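Local atomic coordinates of outer membrane protein TP0453 (Treponema pallidum, PDB entry 3K8G), a protein that alters membrane permeability at acidic pH, senses and integrates into membranes through amphipathic helices, and might take part in ligand transport. Residues 150-155 and 161-166; 10-15 and 143-148; 47-52 and 82-87. One frame throughout, in Å; residues are numbered along the deposited sequence.

Contact 1 (150-155 and 161-166); sequences EKECTS and TVALYI
Helix 147-153 packs against strand 162-166 of the U-shaped beta-half-barrel, and Glu-152 carries its side of this contact by reaching Thr-161 and Ala-163. The aliphatic part comes first. CB of Glu-152 stands 4.2 Å from CB of Ala-163, and 6.9 Å separates CA of Glu-152 from CA of Ala-163. A chi2 of -60° then bends the chain, turning the carboxylate toward Thr-161. There OE2 of Glu-152 lies 3.5 Å from CB of Thr-161, a van der Waals contact with no direct hydrogen bond between the two side chains.

Water supplies the polar link. Water 2 donates to OE1 of Glu-152 at 2.7 Å and is hydrogen-bonded to OG1 of Thr-161, also at 2.7 Å. Water 1 lies 2.8 Å from O of Thr-161 and very near OE2 of Glu-152, but more acceptors surround it than it has protons, which leaves this second bridge doubtful. Beyond the segments, Arg-148 forms a salt bridge with OE1 of Glu-152, while OG of Ser-159 bonds both OE2 and Thr-161 OG1. The buried carboxylate is thus tied down at both oxygens, and the nearby guanidinium would probably favour its charged form. A helix inferred to be amphipathic is in this way joined to a strand of the half-barrel through a buried acid held by Arg-148, Ser-159 and water.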
loop_
_atom_site.group_PDB
_atom_site.type_symbol
_atom_site.label_atom_id
_atom_site.label_comp_id
_atom_site.label_asym_id
_atom_site.label_seq_id
_atom_site.Cartn_x
_atom_site.Cartn_y
_atom_site.Cartn_z
ATOM N N GLU A 150 -6.498 11.022 0.340
ATOM C CA GLU A 150 -6.039 12.044 -0.651
ATOM C C GLU A 150 -5.089 13.067 -0.014
ATOM O O GLU A 150 -4.030 13.378 -0.580
ATOM C CB GLU A 150 -7.222 12.821 -1.254
ATOM C CG GLU A 150 -8.145 11.984 -2.140
ATOM C CD GLU A 150 -7.563 11.607 -3.541
ATOM O OE1 GLU A 150 -8.335 11.039 -4.335
ATOM O OE2 GLU A 150 -6.391 11.902 -3.871
ATOM N N LYS A 151 -5.480 13.576 1.161
ATOM C CA LYS A 151 -4.621 14.504 1.912
ATOM C C LYS A 151 -3.237 13.913 2.254
ATOM O O LYS A 151 -2.191 14.543 1.978
ATOM C CB LYS A 151 -5.320 15.028 3.185
ATOM C CG LYS A 151 -4.505 16.111 3.935
ATOM C CD LYS A 151 -4.116 17.260 2.971
ATOM C CE LYS A 151 -3.633 18.542 3.688
ATOM N NZ LYS A 151 -3.107 19.566 2.714
ATOM N N GLU A 152 -3.227 12.708 2.831
ATOM C CA GLU A 152 -1.949 12.054 3.170
ATOM C C GLU A 152 -1.054 11.919 1.929
ATOM O O GLU A 152 0.154 12.207 1.984
ATOM C CB GLU A 152 -2.152 10.683 3.837
ATOM C CG GLU A 152 -2.985 10.676 5.169
ATOM C CD GLU A 152 -2.380 11.522 6.301
ATOM O OE1 GLU A 152 -3.138 11.844 7.215
ATOM O OE2 GLU A 152 -1.177 11.863 6.284
ATOM N N CYS A 153 -1.651 11.542 0.796
ATOM C CA CYS A 153 -0.897 11.378 -0.452
ATOM C C CYS A 153 -0.150 12.624 -0.908
ATOM O O CYS A 153 0.830 12.509 -1.639
ATOM C CB CYS A 153 -1.776 10.836 -1.604
ATOM S SG CYS A 153 -2.229 9.095 -1.387
ATOM N N THR A 154 -0.593 13.820 -0.515
ATOM C CA THR A 154 0.193 14.996 -0.886
ATOM C C THR A 154 0.972 15.627 0.264
ATOM O O THR A 154 1.418 16.752 0.151
ATOM C CB THR A 154 -0.674 16.039 -1.541
ATOM O OG1 THR A 154 -1.749 16.369 -0.663
ATOM C CG2 THR A 154 -1.226 15.501 -2.870
ATOM N N SER A 155 1.145 14.898 1.358
ATOM C CA SER A 155 1.736 15.448 2.572
ATOM C C SER A 155 3.206 15.080 2.801
ATOM O O SER A 155 3.715 15.250 3.928
ATOM C CB SER A 155 0.908 15.008 3.787
ATOM O OG SER A 155 -0.372 15.627 3.765
ATOM N N THR A 161 2.345 9.557 8.312
ATOM C CA THR A 161 1.173 8.677 8.425
ATOM C C THR A 161 1.080 7.756 7.203
ATOM O O THR A 161 1.117 8.219 6.069
ATOM C CB THR A 161 -0.103 9.507 8.587
ATOM O OG1 THR A 161 -0.005 10.273 9.795
ATOM C CG2 THR A 161 -1.344 8.625 8.706
ATOM N N VAL A 162 0.936 6.467 7.477
ATOM C CA VAL A 162 0.655 5.416 6.501
ATOM C C VAL A 162 -0.878 5.376 6.321
ATOM O O VAL A 162 -1.614 5.417 7.306
ATOM C CB VAL A 162 1.161 4.049 7.021
ATOM C CG1 VAL A 162 0.755 2.860 6.069
ATOM C CG2 VAL A 162 2.674 4.076 7.222
ATOM N N ALA A 163 -1.348 5.346 5.069
ATOM C CA ALA A 163 -2.810 5.356 4.801
ATOM C C ALA A 163 -3.234 4.103 4.032
ATOM O O ALA A 163 -2.565 3.710 3.075
ATOM C CB ALA A 163 -3.198 6.656 4.013
ATOM N N LEU A 164 -4.352 3.476 4.423
ATOM C CA LEU A 164 -4.870 2.382 3.632
ATOM C C LEU A 164 -6.339 2.641 3.372
ATOM O O LEU A 164 -7.040 3.164 4.244
ATOM C CB LEU A 164 -4.715 1.024 4.332
ATOM C CG LEU A 164 -3.325 0.357 4.194
ATOM C CD1 LEU A 164 -2.448 0.809 5.326
ATOM C CD2 LEU A 164 -3.486 -1.159 4.211
ATOM N N TYR A 165 -6.778 2.309 2.166
ATOM C CA TYR A 165 -8.201 2.318 1.889
ATOM C C TYR A 165 -8.603 0.928 1.414
ATOM O O TYR A 165 -8.062 0.428 0.408
ATOM C CB TYR A 165 -8.519 3.357 0.818
ATOM C CG TYR A 165 -10.014 3.381 0.485
ATOM C CD1 TYR A 165 -10.939 3.612 1.490
ATOM C CD2 TYR A 165 -10.489 3.201 -0.833
ATOM C CE1 TYR A 165 -12.300 3.652 1.226
ATOM C CE2 TYR A 165 -11.874 3.269 -1.094
ATOM C CZ TYR A 165 -12.757 3.496 -0.038
ATOM O OH TYR A 165 -14.138 3.556 -0.208
ATOM N N ILE A 166 -9.561 0.307 2.099
ATOM C CA ILE A 166 -9.782 -1.146 1.892
ATOM C C ILE A 166 -11.257 -1.316 1.577
ATOM O O ILE A 166 -12.091 -0.983 2.423
ATOM C CB ILE A 166 -9.392 -1.918 3.175
ATOM C CG1 ILE A 166 -7.911 -1.657 3.510
ATOM C CG2 ILE A 166 -9.759 -3.464 3.071
ATOM C CD1 ILE A 166 -7.677 -1.331 5.010
HETATM O O HOH W 1 0.994 10.958 5.516
HETATM O O HOH W 2 -1.772 12.245 9.495
#

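Contact 2 (10-15 and 143-148); sequences DPLGVV and PQLPPR
Leu-12 meets Pro-143 and Leu-145 where the short helix 11-15 rests on the loop that leads into helix 147-153. The apolar contacts between side chains are two. CG of Pro-143 is the ring atom nearest CB of Leu-12, at 4.1 Å. Further out, CD1 of Leu-12 comes within 4.2 Å of CD2 of Leu-145. CG of Leu-12 is anti to its carbonyl carbon (chi1 -67°), and an extended chi2 of 169° completes the placing of CD1 beside the second leucine. The side chain of Leu-12 also packs on Phe-149 and Cys-153 of helix 147-153.

Pro-143 touches the backbone of the helix as well. Its CG approaches O of Leu-12 to 3.5 Å, while its CD lies 4.2 Å from CA of Gly-13. No hydrogen bond joins the two segments, although the backbone of Gly-13 bonds to that of Asp-141, just upstream of the proline.

The remaining polar interaction is local. Asp-10, the N-cap of helix 11-15, accepts from N of Leu-12 through OD1 at 3.1 Å, with an N-H...O angle of 150° and the donor standing 42° out of the carboxylate plane. The bond occupies an amide of the first turn and fixes the start of the helix that bears Leu-12. Pro-146 precedes helix 147-153 at its N-cap position, without a side-chain capping bond. Here a capped, proline-led helix, inferred to be amphipathic, docks on an extended proline-rich loop through aliphatic contacts.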
loop_
_atom_site.group_PDB
_atom_site.type_symbol
_atom_site.label_atom_id
_atom_site.label_comp_id
_atom_site.label_asym_id
_atom_site.label_seq_id
_atom_site.Cartn_x
_atom_site.Cartn_y
_atom_site.Cartn_z
ATOM N N ASP A 10 -0.154 11.943 -11.585
ATOM C CA ASP A 10 -0.799 11.548 -10.311
ATOM C C ASP A 10 -0.502 10.073 -10.079
ATOM O O ASP A 10 -0.952 9.205 -10.850
ATOM C CB ASP A 10 -2.330 11.793 -10.282
ATOM C CG ASP A 10 -2.955 11.615 -8.844
ATOM O OD1 ASP A 10 -2.378 10.901 -7.956
ATOM O OD2 ASP A 10 -4.051 12.193 -8.593
ATOM N N PRO A 11 0.283 9.770 -9.031
ATOM C CA PRO A 11 0.649 8.363 -8.857
ATOM C C PRO A 11 -0.538 7.425 -8.672
ATOM O O PRO A 11 -0.434 6.237 -9.028
ATOM C CB PRO A 11 1.520 8.383 -7.574
ATOM C CG PRO A 11 2.154 9.766 -7.609
ATOM C CD PRO A 11 0.971 10.642 -8.058
ATOM N N LEU A 12 -1.640 7.904 -8.084
ATOM C CA LEU A 12 -2.833 7.033 -7.909
ATOM C C LEU A 12 -3.459 6.645 -9.260
ATOM O O LEU A 12 -3.950 5.541 -9.403
ATOM C CB LEU A 12 -3.879 7.684 -6.977
ATOM C CG LEU A 12 -3.338 7.784 -5.513
ATOM C CD1 LEU A 12 -4.226 8.668 -4.631
ATOM C CD2 LEU A 12 -3.111 6.406 -4.888
ATOM N N GLY A 13 -3.401 7.548 -10.236
ATOM C CA GLY A 13 -3.892 7.231 -11.595
ATOM C C GLY A 13 -2.986 6.247 -12.300
ATOM O O GLY A 13 -3.427 5.542 -13.205
ATOM N N VAL A 14 -1.719 6.189 -11.876
ATOM C CA VAL A 14 -0.758 5.243 -12.476
ATOM C C VAL A 14 -0.895 3.819 -11.927
ATOM O O VAL A 14 -0.856 2.847 -12.691
ATOM C CB VAL A 14 0.728 5.704 -12.317
ATOM C CG1 VAL A 14 1.701 4.634 -12.921
ATOM C CG2 VAL A 14 0.974 7.086 -12.930
ATOM N N VAL A 15 -1.056 3.660 -10.612
ATOM C CA VAL A 15 -1.253 2.301 -10.065
ATOM C C VAL A 15 -2.611 1.710 -10.525
ATOM O O VAL A 15 -2.765 0.496 -10.623
ATOM C CB VAL A 15 -1.055 2.208 -8.521
ATOM C CG1 VAL A 15 0.389 2.691 -8.164
ATOM C CG2 VAL A 15 -2.107 3.055 -7.754
ATOM N N PRO A 143 -9.124 6.648 -9.970
ATOM C CA PRO A 143 -9.716 6.010 -8.786
ATOM C C PRO A 143 -10.324 7.069 -7.829
ATOM O O PRO A 143 -9.895 8.234 -7.838
ATOM C CB PRO A 143 -8.515 5.344 -8.099
ATOM C CG PRO A 143 -7.342 6.067 -8.582
ATOM C CD PRO A 143 -7.653 6.473 -10.008
ATOM N N GLN A 144 -11.321 6.651 -7.054
ATOM C CA GLN A 144 -11.954 7.483 -6.036
ATOM C C GLN A 144 -11.451 7.096 -4.657
ATOM O O GLN A 144 -11.475 5.921 -4.288
ATOM C CB GLN A 144 -13.467 7.308 -6.079
ATOM C CG GLN A 144 -14.112 7.658 -7.420
ATOM C CD GLN A 144 -15.509 7.046 -7.517
ATOM O OE1 GLN A 144 -15.664 5.828 -7.427
ATOM N NE2 GLN A 144 -16.524 7.882 -7.681
ATOM N N LEU A 145 -10.929 8.067 -3.916
ATOM C CA LEU A 145 -10.320 7.789 -2.632
ATOM C C LEU A 145 -10.899 8.730 -1.585
ATOM O O LEU A 145 -11.313 9.832 -1.924
ATOM C CB LEU A 145 -8.791 8.004 -2.672
ATOM C CG LEU A 145 -7.819 6.919 -3.203
ATOM C CD1 LEU A 145 -8.048 5.541 -2.489
ATOM C CD2 LEU A 145 -7.933 6.773 -4.681
ATOM N N PRO A 146 -10.887 8.311 -0.297
ATOM C CA PRO A 146 -11.517 9.191 0.696
ATOM C C PRO A 146 -10.657 10.432 0.983
ATOM O O PRO A 146 -9.480 10.431 0.688
ATOM C CB PRO A 146 -11.644 8.324 1.951
ATOM C CG PRO A 146 -10.746 7.180 1.773
ATOM C CD PRO A 146 -10.493 6.992 0.261
ATOM N N PRO A 147 -11.267 11.495 1.540
ATOM C CA PRO A 147 -10.538 12.753 1.672
ATOM C C PRO A 147 -9.232 12.711 2.460
ATOM O O PRO A 147 -8.275 13.348 2.041
ATOM C CB PRO A 147 -11.543 13.687 2.343
ATOM C CG PRO A 147 -12.871 13.090 2.049
ATOM C CD PRO A 147 -12.663 11.606 2.005
ATOM N N ARG A 148 -9.168 12.004 3.593
ATOM C CA ARG A 148 -7.898 11.996 4.357
ATOM C C ARG A 148 -6.816 11.193 3.629
ATOM O O ARG A 148 -5.633 11.510 3.685
ATOM C CB ARG A 148 -8.099 11.450 5.798
ATOM C CG ARG A 148 -6.807 11.414 6.575
ATOM C CD ARG A 148 -7.000 11.051 8.048
ATOM N NE ARG A 148 -5.714 11.109 8.717
ATOM C CZ ARG A 148 -5.542 10.755 9.986
ATOM N NH1 ARG A 148 -6.577 10.322 10.696
ATOM N NH2 ARG A 148 -4.341 10.814 10.521
#

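Contact 3 (47-52 and 82-87); sequences IKKIVD and NLIFSR
The ring of Phe-85 meets Ile-50 obliquely, CZ of Phe-85 lying 3.9 Å from CD1 of Ile-50, while outside the two segments it stacks with Tyr-103 and makes an edge-to-face pair with Trp-91. The ring thereby packs on amphipathic helix 45-52, one of the helices that move when the hydrophobic cavity of the beta-half-barrel opens. The loop 82-87 follows helix 78-81, and a hydrogen bond from N of Phe-85 to OD2 of Asp-46 ties it to the first turn of helix 45-52. Phe-85 itself has a left-handed backbone conformation (phi 47°, psi 52°).

Ile-84 touches both Ile-50 and Lys-49. Its chi1 of 52° sets CG1 between the backbone N and the carbonyl carbon, which spreads the two branches toward different helix residues. CD1 of Ile-84 packs against CG1 of Ile-50 at 3.9 Å, the two side chains crossing at about a right angle, and it also approaches CD1 of Ile-50 to 4.1 Å. Val-110 of strand 108-114 and Phe-80 of helix 78-81 pack on Ile-50 too, so that this residue is buried among Ile-84, Phe-85, Phe-80 and Val-110. Toward the surface, the aliphatic chain of Lys-49 slides past Ile-84 in the opposite direction, and CD of Lys-49 comes to 3.6 Å from CG2 of Ile-84.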
loop_
_atom_site.group_PDB
_atom_site.type_symbol
_atom_site.label_atom_id
_atom_site.label_comp_id
_atom_site.label_asym_id
_atom_site.label_seq_id
_atom_site.Cartn_x
_atom_site.Cartn_y
_atom_site.Cartn_z
ATOM N N ILE A 47 15.252 -4.203 -4.609
ATOM C CA ILE A 47 14.011 -3.569 -4.076
ATOM C C ILE A 47 14.316 -2.732 -2.837
ATOM O O ILE A 47 13.900 -1.573 -2.747
ATOM C CB ILE A 47 12.897 -4.602 -3.794
ATOM C CG1 ILE A 47 12.671 -5.513 -5.010
ATOM C CG2 ILE A 47 11.558 -3.908 -3.418
ATOM C CD1 ILE A 47 12.041 -4.822 -6.251
ATOM N N LYS A 48 15.092 -3.297 -1.902
ATOM C CA LYS A 48 15.523 -2.545 -0.717
ATOM C C LYS A 48 16.326 -1.326 -1.135
ATOM O O LYS A 48 16.106 -0.228 -0.626
ATOM C CB LYS A 48 16.324 -3.432 0.264
ATOM C CG LYS A 48 15.449 -4.317 1.144
ATOM C CD LYS A 48 16.139 -4.712 2.446
ATOM C CE LYS A 48 15.206 -5.566 3.314
ATOM N NZ LYS A 48 15.747 -5.791 4.697
ATOM N N LYS A 49 17.241 -1.508 -2.091
ATOM C CA LYS A 49 18.038 -0.390 -2.585
ATOM C C LYS A 49 17.162 0.729 -3.151
ATOM O O LYS A 49 17.424 1.919 -2.904
ATOM C CB LYS A 49 19.082 -0.865 -3.608
ATOM C CG LYS A 49 20.286 -1.568 -2.939
ATOM C CD LYS A 49 21.247 -2.164 -3.980
ATOM C CE LYS A 49 22.476 -2.801 -3.331
ATOM N NZ LYS A 49 22.086 -3.948 -2.471
ATOM N N ILE A 50 16.125 0.352 -3.901
ATOM C CA ILE A 50 15.183 1.340 -4.458
ATOM C C ILE A 50 14.463 2.090 -3.335
ATOM O O ILE A 50 14.356 3.341 -3.371
ATOM C CB ILE A 50 14.192 0.694 -5.472
ATOM C CG1 ILE A 50 14.961 0.193 -6.715
ATOM C CG2 ILE A 50 13.086 1.702 -5.908
ATOM C CD1 ILE A 50 14.151 -0.665 -7.652
ATOM N N VAL A 51 13.995 1.335 -2.339
ATOM C CA VAL A 51 13.271 1.926 -1.196
ATOM C C VAL A 51 14.134 2.936 -0.464
ATOM O O VAL A 51 13.642 3.999 -0.097
ATOM C CB VAL A 51 12.679 0.869 -0.219
ATOM C CG1 VAL A 51 11.838 1.533 0.863
ATOM C CG2 VAL A 51 11.778 -0.036 -0.954
ATOM N N ASP A 52 15.430 2.624 -0.289
ATOM C CA ASP A 52 16.369 3.543 0.375
ATOM C C ASP A 52 16.556 4.881 -0.345
ATOM O O ASP A 52 17.015 5.853 0.257
ATOM C CB ASP A 52 17.722 2.853 0.647
ATOM C CG ASP A 52 17.589 1.672 1.622
ATOM O OD1 ASP A 52 18.494 0.820 1.675
ATOM O OD2 ASP A 52 16.567 1.585 2.337
ATOM N N ASN A 82 22.236 1.745 -12.885
ATOM C CA ASN A 82 23.212 0.888 -13.550
ATOM C C ASN A 82 23.758 -0.269 -12.699
ATOM O O ASN A 82 24.129 -1.327 -13.236
ATOM C CB ASN A 82 24.375 1.711 -14.112
ATOM C CG ASN A 82 25.375 0.847 -14.840
ATOM O OD1 ASN A 82 25.027 0.172 -15.812
ATOM N ND2 ASN A 82 26.623 0.821 -14.344
ATOM N N LEU A 83 23.775 -0.069 -11.384
ATOM C CA LEU A 83 24.379 -1.002 -10.433
ATOM C C LEU A 83 23.406 -2.002 -9.817
ATOM O O LEU A 83 23.805 -2.844 -9.003
ATOM C CB LEU A 83 25.090 -0.216 -9.324
ATOM C CG LEU A 83 26.304 0.562 -9.863
ATOM C CD1 LEU A 83 27.002 1.322 -8.737
ATOM C CD2 LEU A 83 27.268 -0.395 -10.568
ATOM N N ILE A 84 22.127 -1.883 -10.161
ATOM C CA ILE A 84 21.149 -2.881 -9.757
ATOM C C ILE A 84 20.634 -3.645 -10.975
ATOM O O ILE A 84 21.174 -3.484 -12.075
ATOM C CB ILE A 84 20.000 -2.267 -8.922
ATOM C CG1 ILE A 84 19.364 -1.059 -9.625
ATOM C CG2 ILE A 84 20.522 -1.899 -7.495
ATOM C CD1 ILE A 84 18.059 -0.565 -8.935
ATOM N N PHE A 85 19.593 -4.461 -10.782
ATOM C CA PHE A 85 19.075 -5.335 -11.836
ATOM C C PHE A 85 20.200 -6.098 -12.535
ATOM O O PHE A 85 20.303 -6.091 -13.752
ATOM C CB PHE A 85 18.254 -4.550 -12.883
ATOM C CG PHE A 85 17.291 -3.565 -12.291
ATOM C CD1 PHE A 85 16.216 -3.999 -11.511
ATOM C CD2 PHE A 85 17.470 -2.199 -12.493
ATOM C CE1 PHE A 85 15.335 -3.093 -10.942
ATOM C CE2 PHE A 85 16.571 -1.280 -11.940
ATOM C CZ PHE A 85 15.507 -1.739 -11.151
ATOM N N SER A 86 21.048 -6.758 -11.764
ATOM C CA SER A 86 22.087 -7.585 -12.364
ATOM C C SER A 86 21.495 -8.901 -12.881
ATOM O O SER A 86 20.642 -9.504 -12.231
ATOM C CB SER A 86 23.195 -7.835 -11.339
ATOM O OG SER A 86 23.660 -9.167 -11.435
ATOM N N ARG A 87 21.930 -9.338 -14.061
ATOM C CA ARG A 87 21.504 -10.640 -14.608
ATOM C C ARG A 87 21.853 -11.845 -13.728
ATOM O O ARG A 87 21.219 -12.895 -13.831
ATOM C CB ARG A 87 22.070 -10.861 -16.016
ATOM C CG ARG A 87 21.303 -10.118 -17.088
ATOM C CD ARG A 87 22.103 -8.942 -17.609
ATOM N NE ARG A 87 23.343 -9.381 -18.251
ATOM C CZ ARG A 87 24.286 -8.559 -18.708
ATOM N NH1 ARG A 87 24.135 -7.239 -18.605
ATOM N NH2 ARG A 87 25.386 -9.054 -19.275
#

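Overall arrangement
Contacts 1 and 2 are neighbours, their centres 9 Å apart, and both use helix 147-153: contact 1 sets it on a barrel strand, contact 2 packs the loop at its start against helix 11-15. They touch directly, SG of Cys-153 lying 3.8 Å from CD1 of Leu-12. Contact 3 stands apart, its centre about 26 Å from that of contact 1 and about 27 Å from that of contact 2, and fastens a different amphipathic helix to a loop. Contact 1 is buried yet water-bridged and charged; contact 2, partly buried, is aliphatic; contact 3, far from the chain centre, sets two isoleucines and Phe-85, all buried, beside an exposed lysine.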